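PDB 1Q67: decapping protein involved in mRNA degradation-Dcp1p from Saccharomyces cerevisiae, which activates the decapping subunit Dcp2 in the complex that removes the 7-methylguanine cap from mRNAs, committing them to 5' to 3' decay. Local coordinates for residues N160-R166 with L179-G183. Sequence-based numbering, arbitrary orientation.
Sequences NSVVNKR and LECMG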
loop_
_atom_site.group_PDB
_atom_site.type_symbol
_atom_site.label_atom_id
_atom_site.label_comp_id
_atom_site.label_asym_id
_atom_site.label_seq_id
_atom_site.Cartn_x
_atom_site.Cartn_y
_atom_site.Cartn_z
ATOM N N ASN B 160 14.133 -12.692 21.764
ATOM C CA ASN B 160 15.540 -12.399 22.003
ATOM C C ASN B 160 16.229 -13.519 22.790
ATOM O O ASN B 160 17.370 -13.873 22.504
ATOM C CB ASN B 160 15.701 -11.090 22.785
ATOM C CG ASN B 160 15.173 -9.891 22.033
ATOM O OD1 ASN B 160 15.086 -9.903 20.803
ATOM N ND2 ASN B 160 14.829 -8.835 22.769
ATOM N N SER B 161 15.540 -14.071 23.784
ATOM C CA SER B 161 16.132 -15.130 24.598
ATOM C C SER B 161 16.516 -16.330 23.745
ATOM O O SER B 161 17.514 -16.997 24.016
ATOM C CB SER B 161 15.174 -15.566 25.709
ATOM O OG SER B 161 14.051 -16.259 25.193
ATOM N N VAL B 162 15.737 -16.602 22.702
ATOM C CA VAL B 162 16.040 -17.724 21.825
ATOM C C VAL B 162 17.239 -17.389 20.945
ATOM O O VAL B 162 18.106 -18.230 20.728
ATOM C CB VAL B 162 14.810 -18.101 20.963
ATOM C CG1 VAL B 162 15.179 -19.165 19.924
ATOM C CG2 VAL B 162 13.704 -18.627 21.877
ATOM N N VAL B 163 17.308 -16.153 20.458
ATOM C CA VAL B 163 18.433 -15.744 19.628
ATOM C C VAL B 163 19.732 -15.730 20.448
ATOM O O VAL B 163 20.783 -16.164 19.966
ATOM C CB VAL B 163 18.208 -14.339 19.014
ATOM C CG1 VAL B 163 19.469 -13.867 18.294
ATOM C CG2 VAL B 163 17.048 -14.383 18.031
ATOM N N ASN B 164 19.659 -15.234 21.681
ATOM C CA ASN B 164 20.838 -15.177 22.542
ATOM C C ASN B 164 21.338 -16.575 22.902
ATOM O O ASN B 164 22.541 -16.832 22.867
ATOM C CB ASN B 164 20.543 -14.380 23.818
ATOM C CG ASN B 164 20.302 -12.907 23.538
ATOM O OD1 ASN B 164 20.905 -12.328 22.627
ATOM N ND2 ASN B 164 19.432 -12.286 24.330
ATOM N N LYS B 165 20.423 -17.474 23.244
ATOM C CA LYS B 165 20.804 -18.837 23.579
ATOM C C LYS B 165 21.493 -19.461 22.368
ATOM O O LYS B 165 22.557 -20.084 22.485
ATOM C CB LYS B 165 19.572 -19.669 23.945
ATOM C CG LYS B 165 19.905 -21.114 24.321
ATOM C CD LYS B 165 18.676 -22.006 24.309
ATOM C CE LYS B 165 17.749 -21.736 25.488
ATOM N NZ LYS B 165 18.293 -22.282 26.761
ATOM N N ARG B 166 20.874 -19.287 21.205
ATOM C CA ARG B 166 21.405 -19.815 19.953
ATOM C C ARG B 166 22.833 -19.333 19.684
ATOM O O ARG B 166 23.686 -20.114 19.257
ATOM C CB ARG B 166 20.487 -19.403 18.797
ATOM C CG ARG B 166 21.021 -19.698 17.404
ATOM C CD ARG B 166 20.158 -18.991 16.361
ATOM N NE ARG B 166 20.695 -19.083 15.005
ATOM C CZ ARG B 166 20.524 -20.125 14.201
ATOM N NH1 ARG B 166 19.828 -21.176 14.613
ATOM N NH2 ARG B 166 21.040 -20.110 12.980
ATOM N N LEU B 179 22.216 -14.898 13.032
ATOM C CA LEU B 179 20.941 -14.339 13.460
ATOM C C LEU B 179 21.164 -13.417 14.649
ATOM O O LEU B 179 21.848 -13.785 15.603
ATOM C CB LEU B 179 19.976 -15.457 13.872
ATOM C CG LEU B 179 19.552 -16.494 12.827
ATOM C CD1 LEU B 179 18.569 -17.474 13.458
ATOM C CD2 LEU B 179 18.911 -15.799 11.637
ATOM N N GLU B 180 20.595 -12.216 14.585
ATOM C CA GLU B 180 20.710 -11.256 15.679
ATOM C C GLU B 180 19.333 -10.831 16.166
ATOM O O GLU B 180 18.339 -10.985 15.450
ATOM C CB GLU B 180 21.535 -10.038 15.255
ATOM C CG GLU B 180 23.038 -10.294 15.343
ATOM C CD GLU B 180 23.870 -9.044 15.136
ATOM O OE1 GLU B 180 23.660 -8.054 15.873
ATOM O OE2 GLU B 180 24.744 -9.055 14.241
ATOM N N CYS B 181 19.268 -10.309 17.387
ATOM C CA CYS B 181 17.996 -9.894 17.958
ATOM C C CYS B 181 17.238 -8.882 17.106
ATOM O O CYS B 181 17.802 -7.891 16.630
ATOM C CB CYS B 181 18.200 -9.329 19.364
ATOM S SG CYS B 181 18.636 -10.583 20.600
ATOM N N MET B 182 15.948 -9.146 16.924
ATOM C CA MET B 182 15.093 -8.273 16.147
ATOM C C MET B 182 14.785 -7.048 16.990
ATOM O O MET B 182 15.102 -7.013 18.183
ATOM C CB MET B 182 13.801 -9.001 15.779
ATOM C CG MET B 182 14.022 -10.261 14.952
ATOM S SD MET B 182 12.486 -11.141 14.534
ATOM C CE MET B 182 11.780 -9.973 13.346
ATOM N N GLY B 183 14.167 -6.047 16.372
ATOM C CA GLY B 183 13.823 -4.835 17.090
ATOM C C GLY B 183 12.592 -4.146 16.533
ATOM O O GLY B 183 12.214 -4.369 15.384
HETATM O O HOH W 1 14.885 -11.282 18.542
HETATM O O HOH W 2 14.484 -6.489 20.878
#
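Asn160 and Asn164, one turn apart on the first part of helix 160-169, flank the thiol of Cys181 in the loop that leads into strand 183-187. No direct hydrogen bond joins the two segments. Asn164 OD1 lies 3.5 Å from Cys181 SG and Asn160 OD1 3.6 Å from the same sulfur, which thus sits between two side-chain amides. Between these two helical positions, Val163 points toward the loop. Its CG1, anti to the backbone N (chi1 173°), rests against the peptides of 179-181, 3.6 Å from Leu179 O, and reaches Cys181 SG at 4.1 Å.

The polar link is solvent-mediated. The two ends of the Asn160 amide each hold a water: one donates to OD1 over 2.7 Å and accepts from Met182 N, while the other accepts from ND2 and donates to Met182 O at 2.8 Å. Both backbone polar groups of Met182 are thereby tied to a single side chain.

At the far end, the extended Arg166 chain carries its guanidinium over Leu179. Leu179 CD1 lies 3.0 Å above the guanidinium plane, displaced toward its rim and against NE, which is buried without a hydrogen-bonding partner and has a long, weak ion pair with Asp174 OD2, the acceptor of Leu179 N. Arg166 NH2 donates to Asn177 O. A leucine at Arg166 would probably leave Asn177 O without this donor and uncover part of Leu179.

In this PH-like fold the contact thus joins helix 160-169 to the loop 179-183 that follows helix 171-176; polar matching across it rests on the two waters, and the remainder is van der Waals contact of Val163, Cys181 and Leu179 with the groups around them.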